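Local coordinates for protein SAS-6 (Leishmania major, PDB 4CKM) that probably builds the hub of the centriolar cartwheel in basal bodies, through this N-terminal head domain of the longer, coiled-coil-containing protein, at residues V63-G68 against G124-I129; P119-G124 against E167-V172. One frame throughout, in Å; residues are numbered along the deposited sequence.

Contact 1. Residues V63-G68 against G124-I129; sequences VYVRTG and GMLRDI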
loop_
_atom_site.group_PDB
_atom_site.type_symbol
_atom_site.label_atom_id
_atom_site.label_comp_id
_atom_site.label_asym_id
_atom_site.label_seq_id
_atom_site.Cartn_x
_atom_site.Cartn_y
_atom_site.Cartn_z
ATOM N N VAL A 63 -7.302 21.800 2.385
ATOM C CA VAL A 63 -6.433 21.010 3.185
ATOM C C VAL A 63 -5.534 21.926 3.982
ATOM O O VAL A 63 -5.057 22.946 3.466
ATOM C CB VAL A 63 -5.621 20.023 2.335
ATOM C CG1 VAL A 63 -4.584 20.736 1.499
ATOM C CG2 VAL A 63 -4.940 19.009 3.232
ATOM N N TYR A 64 -5.287 21.534 5.231
ATOM C CA TYR A 64 -4.645 22.402 6.204
ATOM C C TYR A 64 -3.732 21.569 7.096
ATOM O O TYR A 64 -4.149 20.578 7.686
ATOM C CB TYR A 64 -5.751 23.090 7.014
ATOM C CG TYR A 64 -5.325 24.033 8.126
ATOM C CD1 TYR A 64 -4.989 25.362 7.858
ATOM C CD2 TYR A 64 -5.316 23.616 9.451
ATOM C CE1 TYR A 64 -4.630 26.231 8.874
ATOM C CE2 TYR A 64 -4.962 24.480 10.475
ATOM C CZ TYR A 64 -4.621 25.778 10.179
ATOM O OH TYR A 64 -4.267 26.618 11.188
ATOM N N VAL A 65 -2.468 21.938 7.153
ATOM C CA VAL A 65 -1.507 21.231 7.973
ATOM C C VAL A 65 -0.863 22.252 8.903
ATOM O O VAL A 65 -0.333 23.271 8.442
ATOM C CB VAL A 65 -0.415 20.524 7.128
ATOM C CG1 VAL A 65 0.603 19.837 8.024
ATOM C CG2 VAL A 65 -1.018 19.513 6.169
ATOM N N ARG A 66 -0.918 21.972 10.202
ATOM C CA ARG A 66 -0.345 22.851 11.231
ATOM C C ARG A 66 0.426 22.042 12.279
ATOM O O ARG A 66 0.006 20.941 12.649
ATOM C CB ARG A 66 -1.458 23.641 11.925
ATOM C CG ARG A 66 -0.966 24.685 12.920
ATOM C CD ARG A 66 -2.128 25.464 13.536
ATOM N NE ARG A 66 -2.918 24.662 14.482
ATOM C CZ ARG A 66 -4.208 24.868 14.794
ATOM N NH1 ARG A 66 -4.915 25.849 14.231
ATOM N NH2 ARG A 66 -4.810 24.071 15.674
ATOM N N THR A 67 1.564 22.581 12.719
ATOM C CA THR A 67 2.309 22.043 13.856
ATOM C C THR A 67 2.063 22.921 15.060
ATOM O O THR A 67 1.972 24.136 14.929
ATOM C CB THR A 67 3.830 22.024 13.619
ATOM O OG1 THR A 67 4.307 23.363 13.432
ATOM C CG2 THR A 67 4.174 21.190 12.394
ATOM N N GLY A 68 1.961 22.303 16.233
ATOM C CA GLY A 68 1.833 23.045 17.488
ATOM C C GLY A 68 2.126 22.190 18.711
ATOM O O GLY A 68 2.985 21.295 18.680
ATOM N N GLY A 124 4.953 18.632 1.101
ATOM C CA GLY A 124 5.553 18.620 -0.218
ATOM C C GLY A 124 4.651 17.915 -1.219
ATOM O O GLY A 124 4.389 18.442 -2.293
ATOM N N MET A 125 4.154 16.739 -0.840
ATOM C CA MET A 125 3.235 15.999 -1.663
ATOM C C MET A 125 1.944 16.750 -1.898
ATOM O O MET A 125 1.457 16.820 -3.026
ATOM C CB MET A 125 2.895 14.655 -1.027
ATOM C CG MET A 125 4.063 13.701 -0.934
ATOM S SD MET A 125 3.563 11.975 -0.677
ATOM C CE MET A 125 2.766 12.120 0.909
ATOM N N LEU A 126 1.357 17.286 -0.839
ATOM C CA LEU A 126 0.047 17.886 -0.989
ATOM C C LEU A 126 0.150 19.148 -1.822
ATOM O O LEU A 126 -0.702 19.393 -2.672
ATOM C CB LEU A 126 -0.600 18.175 0.357
ATOM C CG LEU A 126 -0.959 16.943 1.179
ATOM C CD1 LEU A 126 -1.293 17.305 2.612
ATOM C CD2 LEU A 126 -2.135 16.219 0.568
ATOM N N ARG A 127 1.210 19.921 -1.604
ATOM C CA ARG A 127 1.414 21.171 -2.337
ATOM C C ARG A 127 1.630 20.897 -3.825
ATOM O O ARG A 127 1.132 21.636 -4.657
ATOM C CB ARG A 127 2.569 21.990 -1.726
ATOM C CG ARG A 127 3.139 23.082 -2.617
ATOM C CD ARG A 127 3.511 24.365 -1.876
ATOM N NE ARG A 127 4.349 24.149 -0.692
ATOM C CZ ARG A 127 4.086 24.609 0.533
ATOM N NH1 ARG A 127 2.996 25.337 0.790
ATOM N NH2 ARG A 127 4.934 24.347 1.518
ATOM N N ASP A 128 2.347 19.835 -4.163
ATOM C CA ASP A 128 2.533 19.493 -5.564
ATOM C C ASP A 128 1.229 19.077 -6.241
ATOM O O ASP A 128 0.972 19.407 -7.391
ATOM C CB ASP A 128 3.607 18.422 -5.716
ATOM C CG ASP A 128 4.991 18.926 -5.289
ATOM O OD1 ASP A 128 5.219 20.159 -5.304
ATOM O OD2 ASP A 128 5.857 18.093 -4.929
ATOM N N ILE A 129 0.380 18.386 -5.508
ATOM C CA ILE A 129 -0.914 18.021 -6.037
ATOM C C ILE A 129 -1.788 19.263 -6.241
ATOM O O ILE A 129 -2.477 19.388 -7.246
ATOM C CB ILE A 129 -1.602 17.011 -5.116
ATOM C CG1 ILE A 129 -0.832 15.701 -5.130
ATOM C CG2 ILE A 129 -3.045 16.787 -5.540
ATOM C CD1 ILE A 129 -1.276 14.729 -4.061
#
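Leu126, on helix 117-130, pushes one methyl, CD1, up to strand 57-70 and meets two valines. Val63 CG2 lies 4.1 Å from Leu126 CD1, and Val65 CG2 lies 4.2 Å from the same Leu126 CD1, so a single methyl serves both. The valines are two apart along the strand and both start toward the helix; their side chains slant across the leucine rather than running alongside it. In Val63, CG1 takes the position between the backbone N and the carbonyl carbon (chi1 70°), which leaves CG2 to face the leucine. Val65 has CG1 anti to the backbone N (chi1 178°), and the touching CG2 sits beside that N.

The side-chain hydrogen bond within these segments lies on the strand: Tyr64 starts away from the helix, and its OH accepts a bond from Arg66 NH1 at 3.2 Å, bent to 138° and tilted out of the guanidinium plane. Thr39 of the neighbouring strand 39-50 is a weak second partner.

Around the three aliphatic residues the same greasy layer goes on: Leu41 of strand 39-50 touches both Val63 and Leu126, and Leu138 of strand 136-142 reaches Leu126 too. With three buried methyls at van der Waals range, apolar packing joins helix 117-130 to strand 57-70 inside the curved sheet of the SAS-6 N-terminal head, without directional bonds between the two segments.

Contact 2. Residues P119-G124 against E167-V172; sequences PRYLVG and EHISLV
Tyr121 of helix 117-130 and His168 of strand 165-175, in the XRCC4-like head domain of SAS-6, bring the two flat groups, and a water joins them. Water 1 lies in the plane of the His168 ring, at its edge, 2.8 Å from His168 ND1, and it also bonds Tyr121 OH at 3.1 Å. The far nitrogen, His168 NE2, is bonded to Glu159, and the ring meets that of Tyr136, so both imidazole nitrogens have partners and the ring's rotation is probably fixed. The Tyr121 ring stacks with Phe163 of the second subunit, and Ile169 approaches it obliquely, with Ile169 CD1 4.5 Å from Tyr121 CE2.

Lys164 of the second subunit also comes right up to the contact: its NZ bonds the backbone O of His168 and its side chain packs on Tyr121 and Ile169. The contact therefore belongs both to the interior of the head and to the interface between the two copies. Phe163 sits in the loop between strands 152-160 and 165-175 of that second subunit, which is consistent with the head-to-head pairing of SAS-6 hubs, where a hydrophobic loop residue of one head enters a pocket on its partner.

Further along, the contact is purely aliphatic. Leu122 starts off across the line to the strand, but with CG anti to the backbone N (chi1 -168°) the chain swings round to it. On the strand, Leu171 holds CG beside its own N (chi1 -60°), and the two leucines meet tip to tip, Leu122 CD2 4.2 Å from Leu171 CD1.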
loop_
_atom_site.group_PDB
_atom_site.type_symbol
_atom_site.label_atom_id
_atom_site.label_comp_id
_atom_site.label_asym_id
_atom_site.label_seq_id
_atom_site.Cartn_x
_atom_site.Cartn_y
_atom_site.Cartn_z
ATOM N N PRO A 119 5.583 16.088 8.741
ATOM C CA PRO A 119 4.673 17.061 8.149
ATOM C C PRO A 119 5.262 17.780 6.954
ATOM O O PRO A 119 4.529 18.124 6.047
ATOM C CB PRO A 119 4.393 18.040 9.296
ATOM C CG PRO A 119 5.556 17.894 10.215
ATOM C CD PRO A 119 5.965 16.455 10.117
ATOM N N ARG A 120 6.565 17.984 6.926
ATOM C CA ARG A 120 7.194 18.580 5.743
ATOM C C ARG A 120 7.040 17.713 4.484
ATOM O O ARG A 120 6.762 18.215 3.389
ATOM C CB ARG A 120 8.673 18.844 6.001
ATOM C CG ARG A 120 8.965 20.198 6.632
ATOM C CD ARG A 120 9.199 20.149 8.131
ATOM N NE ARG A 120 9.038 21.476 8.740
ATOM C CZ ARG A 120 8.659 21.702 10.000
ATOM N NH1 ARG A 120 8.403 20.694 10.835
ATOM N NH2 ARG A 120 8.522 22.951 10.431
ATOM N N TYR A 121 7.239 16.418 4.656
ATOM C CA TYR A 121 7.112 15.454 3.582
ATOM C C TYR A 121 5.681 15.451 3.078
ATOM O O TYR A 121 5.413 15.480 1.883
ATOM C CB TYR A 121 7.565 14.069 4.092
ATOM C CG TYR A 121 6.882 12.842 3.499
ATOM C CD1 TYR A 121 7.003 12.536 2.140
ATOM C CD2 TYR A 121 6.154 11.945 4.318
ATOM C CE1 TYR A 121 6.403 11.397 1.606
ATOM C CE2 TYR A 121 5.544 10.816 3.790
ATOM C CZ TYR A 121 5.680 10.544 2.436
ATOM O OH TYR A 121 5.108 9.437 1.882
ATOM N N LEU A 122 4.750 15.460 4.006
ATOM C CA LEU A 122 3.362 15.394 3.655
ATOM C C LEU A 122 2.991 16.640 2.871
ATOM O O LEU A 122 2.331 16.568 1.832
ATOM C CB LEU A 122 2.533 15.309 4.924
ATOM C CG LEU A 122 1.068 14.958 4.755
ATOM C CD1 LEU A 122 0.920 13.574 4.135
ATOM C CD2 LEU A 122 0.411 15.029 6.115
ATOM N N VAL A 123 3.434 17.782 3.374
ATOM C CA VAL A 123 3.163 19.059 2.730
ATOM C C VAL A 123 3.748 19.144 1.299
ATOM O O VAL A 123 3.106 19.664 0.396
ATOM C CB VAL A 123 3.641 20.219 3.633
ATOM C CG1 VAL A 123 3.749 21.538 2.887
ATOM C CG2 VAL A 123 2.679 20.368 4.806
ATOM N N GLY A 124 4.953 18.632 1.101
ATOM C CA GLY A 124 5.553 18.620 -0.218
ATOM C C GLY A 124 4.651 17.915 -1.219
ATOM O O GLY A 124 4.389 18.442 -2.293
ATOM N N GLU A 167 -0.578 2.861 -3.465
ATOM C CA GLU A 167 -0.810 3.719 -2.335
ATOM C C GLU A 167 0.527 4.084 -1.665
ATOM O O GLU A 167 1.295 3.208 -1.305
ATOM C CB GLU A 167 -1.718 3.013 -1.361
ATOM C CG GLU A 167 -2.018 3.843 -0.147
ATOM C CD GLU A 167 -2.700 3.027 0.905
ATOM O OE1 GLU A 167 -3.886 2.689 0.712
ATOM O OE2 GLU A 167 -2.029 2.720 1.915
ATOM N N HIS A 168 0.806 5.381 -1.556
ATOM C CA HIS A 168 1.988 5.877 -0.874
ATOM C C HIS A 168 1.738 6.004 0.600
ATOM O O HIS A 168 2.561 5.588 1.377
ATOM C CB HIS A 168 2.463 7.217 -1.455
ATOM C CG HIS A 168 3.274 7.047 -2.692
ATOM N ND1 HIS A 168 4.635 7.231 -2.719
ATOM C CD2 HIS A 168 2.927 6.610 -3.927
ATOM C CE1 HIS A 168 5.092 6.951 -3.925
ATOM N NE2 HIS A 168 4.076 6.569 -4.678
ATOM N N ILE A 169 0.597 6.556 0.996
ATOM C CA ILE A 169 0.274 6.645 2.422
ATOM C C ILE A 169 -1.220 6.758 2.593
ATOM O O ILE A 169 -1.919 7.183 1.675
ATOM C CB ILE A 169 1.033 7.815 3.075
ATOM C CG1 ILE A 169 0.902 7.800 4.604
ATOM C CG2 ILE A 169 0.596 9.163 2.523
ATOM C CD1 ILE A 169 1.778 8.862 5.242
ATOM N N SER A 170 -1.702 6.268 3.729
ATOM C CA SER A 170 -3.093 6.408 4.174
ATOM C C SER A 170 -3.083 7.016 5.553
ATOM O O SER A 170 -2.212 6.671 6.351
ATOM C CB SER A 170 -3.764 5.065 4.335
ATOM O OG SER A 170 -3.488 4.267 3.238
ATOM N N LEU A 171 -4.061 7.867 5.833
ATOM C CA LEU A 171 -4.201 8.524 7.112
ATOM C C LEU A 171 -5.664 8.521 7.445
ATOM O O LEU A 171 -6.509 8.768 6.563
ATOM C CB LEU A 171 -3.758 9.973 7.033
ATOM C CG LEU A 171 -2.316 10.203 6.622
ATOM C CD1 LEU A 171 -2.085 11.693 6.424
ATOM C CD2 LEU A 171 -1.345 9.639 7.657
ATOM N N VAL A 172 -5.965 8.231 8.707
ATOM C CA VAL A 172 -7.326 8.230 9.187
ATOM C C VAL A 172 -7.587 9.576 9.789
ATOM O O VAL A 172 -6.804 10.052 10.606
ATOM C CB VAL A 172 -7.571 7.136 10.247
ATOM C CG1 VAL A 172 -8.987 7.246 10.817
ATOM C CG2 VAL A 172 -7.379 5.774 9.611
HETATM O O HOH W 1 6.314 8.295 -0.691
#

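Helix 117-130 is the shared element: contact 1 uses its later part against strand 57-70, contact 2 its earlier part against strand 165-175, and Gly124 belongs to both. The centres lie about 8 Å apart, and the two sets of side chains run into each other. Val65 CG1 packs on Val123 CG2 at 3.9 Å, and Met125 CE reaches Ile169 CG2 at 4.0 Å, so the helix lies in the curve of one sheet, touching strand 57-70 and strand 165-175 from different sides of its surface. In sequence the segments alternate. What differs is the surroundings: contact 2 lies at the subunit interface, while contact 1 is internal to one chain.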